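Local structure of TolA protein (Vibrio cholerae, 4G7X) at residues 38-43 with 119-124; 53-58 with 129-134; 77-82 with 89-94. The protein probably works in the Tol-Pal system spanning the cell envelope, with its C-terminal domain, the fragment crystallised, offering a sheet edge that binds another protein. One frame throughout, in Å; residues are numbered along the deposited sequence. Where two conformers were deposited one is given.

Contact 1: 38-43 with 119-124; sequences AARQQF and KDQPDV
R40 is the first residue of the 38-43 helical turn to reach across, and it meets D123 with the side of its guanidinium. NE gives a nearly straight bond to OD2 of D123 (2.7 Å, 174° at the hydrogen), and NH2 reaches D123 OD1 at 2.8 Å. Both carboxylate oxygens use their syn lone pairs, and the two planes are just 10° apart, so the salt bridge is a flat, two-pronged, side-on grip. What brings the group there is a bend at chi2 (62°), after which the chain runs straight to the guanidinium.

One turn along, F43 sets its ring partly over a face of that guanidinium, with CD2 3.3 Å above the plane and displaced toward the rim. The far edge of the ring turns to Q121, where CE2 lies 3.3 Å from OE1. The phenyl and amide planes are steeply inclined to each other. V124 completes the apolar side of the patch, its CG2 4.1 Å from F43 CE2, and it also packs on V44 and E47 farther along helix 38-62.

The contact lies at the surface and joins the beginning of the long helix 38-62 to the start of helix 122-128, for which Q121 is the N-cap residue. D123 OD1 also receives a weak bond from the backbone N of V124, 2.9 Å away. With R40 across from it and the N-terminal end of a helix beneath it, the D123 carboxylate is probably stabilised as the anion, while the paired bonds fix the rotation of the guanidinium.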
loop_
_atom_site.group_PDB
_atom_site.type_symbol
_atom_site.label_atom_id
_atom_site.label_comp_id
_atom_site.label_asym_id
_atom_site.label_seq_id
_atom_site.Cartn_x
_atom_site.Cartn_y
_atom_site.Cartn_z
ATOM N N ALA B 38 9.676 -4.981 30.721
ATOM C CA ALA B 38 8.237 -4.726 30.743
ATOM C C ALA B 38 7.902 -3.277 30.416
ATOM O O ALA B 38 6.906 -3.007 29.748
ATOM C CB ALA B 38 7.648 -5.117 32.088
ATOM N N ALA B 39 8.737 -2.349 30.879
ATOM C CA ALA B 39 8.502 -0.928 30.649
ATOM C C ALA B 39 8.539 -0.597 29.160
ATOM O O ALA B 39 7.721 0.189 28.674
ATOM C CB ALA B 39 9.515 -0.087 31.410
ATOM N N ARG B 40 9.488 -1.200 28.447
ATOM C CA ARG B 40 9.607 -0.983 27.006
ATOM C C ARG B 40 8.414 -1.578 26.266
ATOM O O ARG B 40 7.890 -0.960 25.338
ATOM C CB ARG B 40 10.924 -1.541 26.459
ATOM C CG ARG B 40 11.222 -1.128 25.021
ATOM C CD ARG B 40 11.372 0.379 24.885
ATOM N NE ARG B 40 11.503 0.792 23.487
ATOM C CZ ARG B 40 11.587 2.055 23.078
ATOM N NH1 ARG B 40 11.559 3.052 23.952
ATOM N NH2 ARG B 40 11.707 2.323 21.782
ATOM N N GLN B 41 7.974 -2.759 26.691
ATOM C CA GLN B 41 6.776 -3.379 26.116
ATOM C C GLN B 41 5.548 -2.480 26.254
ATOM O O GLN B 41 4.749 -2.375 25.323
ATOM C CB GLN B 41 6.513 -4.753 26.730
ATOM C CG GLN B 41 7.546 -5.801 26.351
ATOM C CD GLN B 41 7.138 -7.211 26.738
ATOM O OE1 GLN B 41 6.063 -7.435 27.303
ATOM N NE2 GLN B 41 8.001 -8.174 26.440
ATOM N N GLN B 42 5.408 -1.829 27.408
ATOM C CA GLN B 42 4.316 -0.881 27.640
ATOM C C GLN B 42 4.389 0.303 26.682
ATOM O O GLN B 42 3.374 0.718 26.122
ATOM C CB GLN B 42 4.317 -0.391 29.089
ATOM C CG GLN B 42 3.948 -1.483 30.078
ATOM C CD GLN B 42 3.806 -0.991 31.503
ATOM O OE1 GLN B 42 4.173 0.139 31.835
ATOM N NE2 GLN B 42 3.260 -1.849 32.360
ATOM N N PHE B 43 5.594 0.832 26.493
ATOM C CA PHE B 43 5.802 1.955 25.586
ATOM C C PHE B 43 5.455 1.578 24.148
ATOM O O PHE B 43 4.763 2.327 23.459
ATOM C CB PHE B 43 7.235 2.481 25.684
ATOM C CG PHE B 43 7.544 3.584 24.711
ATOM C CD1 PHE B 43 7.088 4.880 24.936
ATOM C CD2 PHE B 43 8.294 3.328 23.566
ATOM C CE1 PHE B 43 7.373 5.901 24.037
ATOM C CE2 PHE B 43 8.582 4.343 22.666
ATOM C CZ PHE B 43 8.123 5.630 22.904
ATOM N N LYS B 119 10.850 8.745 15.310
ATOM C CA LYS B 119 12.284 8.834 15.066
ATOM C C LYS B 119 13.057 8.007 16.088
ATOM O O LYS B 119 12.797 8.095 17.292
ATOM C CB LYS B 119 12.747 10.293 15.094
ATOM N N ASP B 120 13.991 7.196 15.593
ATOM C CA ASP B 120 14.886 6.379 16.428
ATOM C C ASP B 120 14.157 5.477 17.435
ATOM O O ASP B 120 14.567 5.358 18.594
ATOM C CB ASP B 120 15.934 7.258 17.127
ATOM N N GLN B 121 13.076 4.847 16.982
ATOM C CA GLN B 121 12.361 3.854 17.783
ATOM C C GLN B 121 12.134 2.596 16.943
ATOM O O GLN B 121 10.996 2.297 16.569
ATOM C CB GLN B 121 11.032 4.419 18.299
ATOM C CG GLN B 121 11.177 5.493 19.367
ATOM C CD GLN B 121 9.864 6.166 19.728
ATOM O OE1 GLN B 121 8.784 5.588 19.580
ATOM N NE2 GLN B 121 9.952 7.398 20.215
ATOM N N PRO B 122 13.221 1.849 16.645
ATOM C CA PRO B 122 13.140 0.737 15.690
ATOM C C PRO B 122 12.183 -0.386 16.095
ATOM O O PRO B 122 11.559 -0.996 15.225
ATOM C CB PRO B 122 14.584 0.221 15.614
ATOM C CG PRO B 122 15.223 0.675 16.880
ATOM C CD PRO B 122 14.579 1.989 17.205
ATOM N N ASP B 123 12.063 -0.652 17.395
ATOM C CA ASP B 123 11.153 -1.697 17.875
ATOM C C ASP B 123 9.685 -1.343 17.615
ATOM O O ASP B 123 8.880 -2.220 17.293
ATOM C CB ASP B 123 11.407 -2.051 19.352
ATOM C CG ASP B 123 11.372 -0.839 20.283
ATOM O OD1 ASP B 123 11.278 0.315 19.817
ATOM O OD2 ASP B 123 11.446 -1.056 21.511
ATOM N N VAL B 124 9.357 -0.059 17.738
ATOM C CA VAL B 124 8.019 0.444 17.418
ATOM C C VAL B 124 7.770 0.373 15.909
ATOM O O VAL B 124 6.702 -0.065 15.469
ATOM C CB VAL B 124 7.814 1.888 17.938
ATOM C CG1 VAL B 124 6.463 2.440 17.504
ATOM C CG2 VAL B 124 7.941 1.936 19.456
#

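Contact 2: 53-58 with 129-134; sequences AIYTQL and KNINLT
Y55 leaves helix 53-58 toward the strand, and its CB is the first atom to touch, 3.8 Å from CD1 of L133. With CG set beside the backbone N (chi1 -60°), the ring then passes along the strand to I131. Only an edge is presented here: CD2 lies 4.3 Å from I131 CG2, close to the ring plane. The ring goes on past L80 and L117 and makes an edge-to-face pair with F115, and at the tip OH is hydrogen-bonded to the backbone O of P116, so this buried tyrosine has its polar end satisfied on the short strand 115-116.

This is a helix packed on one face of an antiparallel sheet, as in a two-layer alpha/beta sandwich. The segment axes pass 8.8 Å apart at -52°, and the strand below, 130-135, is an outermost strand of the sheet within the chain. Alternation along it sends I131 and L133 to the helix, and L133 also packs on L78 of the adjoining strand.

T56 is the other helix residue to reach the strand. The T56 and L133 side chains run antiparallel alongside one another, with T56 OG1 3.8 Å from L133 CD2. The hydroxyl is bonded to the backbone O of G52, one turn back in the helix, and also accepts from a water 3.2 Å away. That water takes the backbone N-H of T134 at 3.0 Å, bridging helix and strand where no direct hydrogen bond joins them. On the same threonine, CG2 rests 3.4 Å from the carbonyl O of T134.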
loop_
_atom_site.group_PDB
_atom_site.type_symbol
_atom_site.label_atom_id
_atom_site.label_comp_id
_atom_site.label_asym_id
_atom_site.label_seq_id
_atom_site.Cartn_x
_atom_site.Cartn_y
_atom_site.Cartn_z
ATOM N N ALA B 53 -4.082 4.902 15.497
ATOM C CA ALA B 53 -5.131 5.917 15.431
ATOM C C ALA B 53 -4.819 7.009 14.404
ATOM O O ALA B 53 -5.713 7.464 13.689
ATOM C CB ALA B 53 -5.370 6.522 16.807
ATOM N N ILE B 54 -3.553 7.424 14.328
ATOM C CA ILE B 54 -3.119 8.396 13.323
ATOM C C ILE B 54 -3.376 7.848 11.915
ATOM O O ILE B 54 -3.939 8.550 11.066
ATOM C CB ILE B 54 -1.636 8.800 13.511
ATOM C CG1 ILE B 54 -1.477 9.654 14.779
ATOM C CG2 ILE B 54 -1.117 9.558 12.293
ATOM C CD1 ILE B 54 -0.046 9.832 15.253
ATOM N N TYR B 55 -2.993 6.594 11.683
ATOM C CA TYR B 55 -3.174 5.958 10.373
ATOM C C TYR B 55 -4.642 5.836 9.983
ATOM O O TYR B 55 -5.008 6.086 8.833
ATOM C CB TYR B 55 -2.516 4.576 10.321
ATOM C CG TYR B 55 -1.020 4.539 10.562
ATOM C CD1 TYR B 55 -0.237 5.695 10.504
ATOM C CD2 TYR B 55 -0.385 3.328 10.815
ATOM C CE1 TYR B 55 1.129 5.640 10.727
ATOM C CE2 TYR B 55 0.982 3.263 11.024
ATOM C CZ TYR B 55 1.731 4.418 10.979
ATOM O OH TYR B 55 3.086 4.347 11.194
ATOM N N THR B 56 -5.475 5.451 10.947
ATOM C CA THR B 56 -6.906 5.276 10.728
ATOM C C THR B 56 -7.562 6.612 10.356
ATOM O O THR B 56 -8.415 6.664 9.464
ATOM C CB THR B 56 -7.579 4.632 11.963
ATOM O OG1 THR B 56 -6.908 3.408 12.298
ATOM C CG2 THR B 56 -9.036 4.330 11.684
ATOM N N GLN B 57 -7.133 7.690 11.012
ATOM C CA GLN B 57 -7.608 9.038 10.693
ATOM C C GLN B 57 -7.190 9.473 9.288
ATOM O O GLN B 57 -7.991 10.053 8.552
ATOM C CB GLN B 57 -7.139 10.047 11.754
ATOM C CG GLN B 57 -7.363 11.519 11.412
ATOM C CD GLN B 57 -8.826 11.932 11.380
ATOM O OE1 GLN B 57 -9.692 11.270 11.953
ATOM N NE2 GLN B 57 -9.105 13.044 10.710
ATOM N N LEU B 58 -5.947 9.183 8.910
ATOM C CA LEU B 58 -5.470 9.514 7.565
ATOM C C LEU B 58 -6.307 8.823 6.490
ATOM O O LEU B 58 -6.637 9.429 5.468
ATOM C CB LEU B 58 -3.988 9.170 7.398
ATOM C CG LEU B 58 -2.997 10.106 8.099
ATOM C CD1 LEU B 58 -1.601 9.503 8.093
ATOM C CD2 LEU B 58 -2.998 11.489 7.462
ATOM N N LYS B 129 5.100 -1.388 10.797
ATOM C CA LYS B 129 5.282 -1.832 9.414
ATOM C C LYS B 129 4.345 -2.971 9.017
ATOM O O LYS B 129 4.256 -3.313 7.841
ATOM C CB LYS B 129 6.731 -2.260 9.178
ATOM C CG LYS B 129 7.708 -1.113 9.000
ATOM C CD LYS B 129 9.138 -1.624 9.042
ATOM C CE LYS B 129 9.376 -2.662 7.958
ATOM N NZ LYS B 129 10.792 -3.119 7.936
ATOM N N ASN B 130 3.666 -3.561 9.999
ATOM C CA ASN B 130 2.743 -4.669 9.760
ATOM C C ASN B 130 1.597 -4.558 10.756
ATOM O O ASN B 130 1.637 -5.155 11.833
ATOM C CB ASN B 130 3.482 -6.011 9.897
ATOM C CG ASN B 130 2.613 -7.214 9.560
ATOM O OD1 ASN B 130 1.488 -7.085 9.074
ATOM N ND2 ASN B 130 3.147 -8.403 9.813
ATOM N N ILE B 131 0.581 -3.780 10.388
ATOM C CA ILE B 131 -0.420 -3.325 11.355
ATOM C C ILE B 131 -1.861 -3.569 10.898
ATOM O O ILE B 131 -2.223 -3.277 9.755
ATOM C CB ILE B 131 -0.185 -1.834 11.726
ATOM C CG1 ILE B 131 -1.091 -1.397 12.881
ATOM C CG2 ILE B 131 -0.328 -0.923 10.507
ATOM C CD1 ILE B 131 -0.707 -0.071 13.505
ATOM N N ASN B 132 -2.669 -4.117 11.800
ATOM C CA ASN B 132 -4.093 -4.311 11.558
ATOM C C ASN B 132 -4.888 -3.094 11.995
ATOM O O ASN B 132 -4.707 -2.590 13.107
ATOM C CB ASN B 132 -4.607 -5.549 12.293
ATOM C CG ASN B 132 -3.960 -6.830 11.810
ATOM O OD1 ASN B 132 -3.591 -6.957 10.639
ATOM N ND2 ASN B 132 -3.820 -7.796 12.714
ATOM N N LEU B 133 -5.756 -2.614 11.108
ATOM C CA LEU B 133 -6.583 -1.441 11.382
ATOM C C LEU B 133 -8.046 -1.716 11.062
ATOM O O LEU B 133 -8.359 -2.536 10.200
ATOM C CB LEU B 133 -6.106 -0.232 10.566
ATOM C CG LEU B 133 -4.652 0.242 10.675
ATOM C CD1 LEU B 133 -4.409 1.383 9.701
ATOM C CD2 LEU B 133 -4.280 0.656 12.092
ATOM N N THR B 134 -8.933 -1.026 11.770
ATOM C CA THR B 134 -10.355 -1.073 11.470
ATOM C C THR B 134 -10.806 0.290 10.957
ATOM O O THR B 134 -10.661 1.307 11.644
ATOM C CB THR B 134 -11.177 -1.497 12.704
ATOM O OG1 THR B 134 -10.753 -2.799 13.123
ATOM C CG2 THR B 134 -12.667 -1.539 12.385
HETATM O O HOH W 1 -7.896 0.808 13.900
#

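Contact 3: 77-82 with 89-94; sequences NLKLIP and LGSLTV
The carboxamide of N77 shares a water with the hydroxyls of S91 and T93 on the opposing strand. Over its plane comes NZ of K79, 2.8 Å from OD1 and 41° out of the amide plane, so it is not aimed at a lone pair. The water donates to the same OD1 at 3.0 Å, and ND2 turns to N130 OD1 and N132 OD1 on the strand beyond.

The backbone pairs antiparallel. N77 with T93 and K79 with S91 are hydrogen-bonded pairs, and the bond from K79 N to S91 O is almost straight. Then the register slips by one residue in a classic beta bulge: G90 and S91 both face K79, whose carbonyl O accepts from G90 N at 2.7 Å and from S91 N at 3.1 Å. The first donor lies in the carbonyl plane, the second is tilted 22° from it. CD1 of I81 settles 3.6 Å from the bare CA of G90.

On the N77 face, S91 OG sits between its own N and carbonyl carbon (chi1 65°), 3.5 Å from K79 CB. The other face carries L78 and L92, whose side chains cross obliquely, with L78 CD1 3.7 Å from L92 CD2 in one of the two deposited conformers of each.

The hairpin does not end the sheet: S91, L92 and T93 pair antiparallel with a strand of another protein chain, and T93 OG1 is also bonded to a polar side chain there. The water and K79 at OD1, with N130 and N132 at ND2, together fix the rotation of the N77 amide, giving this hydrophilic face a linked polar network beside the interface.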
loop_
_atom_site.group_PDB
_atom_site.type_symbol
_atom_site.label_atom_id
_atom_site.label_comp_id
_atom_site.label_asym_id
_atom_site.label_seq_id
_atom_site.Cartn_x
_atom_site.Cartn_y
_atom_site.Cartn_z
ATOM N N ASN B 77 -5.116 -5.104 6.832
ATOM C CA ASN B 77 -3.742 -5.124 7.281
ATOM C C ASN B 77 -2.930 -4.237 6.354
ATOM O O ASN B 77 -3.064 -4.322 5.127
ATOM C CB ASN B 77 -3.192 -6.547 7.278
ATOM C CG ASN B 77 -1.696 -6.590 7.507
ATOM O OD1 ASN B 77 -0.916 -6.614 6.554
ATOM N ND2 ASN B 77 -1.286 -6.563 8.768
ATOM N N LEU B 78 -2.118 -3.371 6.956
ATOM C CA LEU B 78 -1.175 -2.529 6.230
ATOM C C LEU B 78 0.234 -3.058 6.401
ATOM O O LEU B 78 0.672 -3.328 7.522
ATOM C CB LEU B 78 -1.195 -1.098 6.766
ATOM C CG LEU B 78 -2.268 -0.111 6.325
ATOM C CD1 LEU B 78 -3.634 -0.581 6.786
ATOM C CD2 LEU B 78 -1.943 1.263 6.886
ATOM N N LYS B 79 0.940 -3.202 5.287
ATOM C CA LYS B 79 2.381 -3.386 5.326
ATOM C C LYS B 79 2.995 -2.107 4.778
ATOM O O LYS B 79 2.674 -1.679 3.667
ATOM C CB LYS B 79 2.819 -4.654 4.595
ATOM C CG LYS B 79 2.392 -5.893 5.375
ATOM C CD LYS B 79 2.773 -7.207 4.728
ATOM C CE LYS B 79 2.552 -8.352 5.706
ATOM N NZ LYS B 79 1.122 -8.537 6.088
ATOM N N LEU B 80 3.830 -1.476 5.597
ATOM C CA LEU B 80 4.373 -0.155 5.303
ATOM C C LEU B 80 5.866 -0.248 5.085
ATOM O O LEU B 80 6.540 -1.053 5.727
ATOM C CB LEU B 80 4.076 0.815 6.451
ATOM C CG LEU B 80 2.609 1.104 6.783
ATOM C CD1 LEU B 80 2.535 2.043 7.974
ATOM C CD2 LEU B 80 1.878 1.697 5.584
ATOM N N ILE B 81 6.371 0.585 4.181
ATOM C CA ILE B 81 7.792 0.602 3.840
ATOM C C ILE B 81 8.400 1.926 4.294
ATOM O O ILE B 81 7.991 2.983 3.819
ATOM C CB ILE B 81 8.015 0.422 2.319
ATOM C CG1 ILE B 81 7.380 -0.886 1.813
ATOM C CG2 ILE B 81 9.506 0.468 1.995
ATOM C CD1 ILE B 81 7.306 -1.016 0.299
ATOM N N PRO B 82 9.367 1.881 5.231
ATOM C CA PRO B 82 10.025 3.109 5.677
ATOM C C PRO B 82 10.617 3.892 4.500
ATOM O O PRO B 82 11.305 3.323 3.655
ATOM C CB PRO B 82 11.124 2.590 6.612
ATOM C CG PRO B 82 10.557 1.320 7.157
ATOM C CD PRO B 82 9.819 0.705 6.001
ATOM N N LEU B 89 2.878 3.104 1.658
ATOM C CA LEU B 89 2.183 1.833 1.525
ATOM C C LEU B 89 3.014 0.818 0.741
ATOM O O LEU B 89 3.517 1.120 -0.347
ATOM C CB LEU B 89 0.829 2.043 0.838
ATOM C CG LEU B 89 -0.035 0.800 0.624
ATOM C CD1 LEU B 89 -0.550 0.255 1.952
ATOM C CD2 LEU B 89 -1.183 1.133 -0.317
ATOM N N GLY B 90 3.167 -0.373 1.319
ATOM C CA GLY B 90 3.754 -1.517 0.630
ATOM C C GLY B 90 2.666 -2.428 0.097
ATOM O O GLY B 90 2.609 -2.717 -1.099
ATOM N N SER B 91 1.803 -2.901 0.991
ATOM C CA SER B 91 0.629 -3.669 0.576
ATOM C C SER B 91 -0.545 -3.490 1.526
ATOM O O SER B 91 -0.362 -3.174 2.702
ATOM C CB SER B 91 0.961 -5.155 0.423
ATOM O OG SER B 91 1.323 -5.723 1.666
ATOM N N LEU B 92 -1.751 -3.684 0.995
ATOM C CA LEU B 92 -2.983 -3.625 1.771
ATOM C C LEU B 92 -3.722 -4.944 1.610
ATOM O O LEU B 92 -3.975 -5.382 0.488
ATOM C CB LEU B 92 -3.865 -2.471 1.279
ATOM C CG LEU B 92 -5.120 -2.082 2.075
ATOM C CD1 LEU B 92 -6.209 -3.143 1.985
ATOM C CD2 LEU B 92 -4.785 -1.777 3.525
ATOM N N THR B 93 -4.048 -5.582 2.729
ATOM C CA THR B 93 -4.833 -6.813 2.708
ATOM C C THR B 93 -6.192 -6.543 3.332
ATOM O O THR B 93 -6.273 -6.094 4.476
ATOM C CB THR B 93 -4.124 -7.964 3.445
ATOM O OG1 THR B 93 -2.839 -8.179 2.856
ATOM C CG2 THR B 93 -4.928 -9.256 3.337
ATOM N N VAL B 94 -7.252 -6.795 2.568
ATOM C CA VAL B 94 -8.609 -6.683 3.085
ATOM C C VAL B 94 -8.935 -7.975 3.830
ATOM O O VAL B 94 -8.968 -9.053 3.230
ATOM C CB VAL B 94 -9.631 -6.418 1.960
ATOM C CG1 VAL B 94 -11.051 -6.453 2.504
ATOM C CG2 VAL B 94 -9.363 -5.080 1.295
HETATM O O HOH W 2 -0.914 -6.362 3.608
#

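Helix 38-62 serves both contact 1 and contact 2: its beginning is tied to helix 122-128, and further along it lies on strand 130-135, the element directly after helix 122-128. The two centres are 18 Å apart, with nearest atoms about 5 Å apart. Contacts 2 and 3 touch, with centres 10 Å apart, because strands 130-135 and 74-83 are neighbours in the sheet. There L78 N probably bonds I131 O (2.8 Å). Contact 1 stands 21 Å, centre to centre, from contact 3, whose strand 86-95 meets the other protein; their nearest atoms are about 8 Å apart and they do not touch. Contact 2 packs strand 130-135, neighbour of 74-83, against the helix.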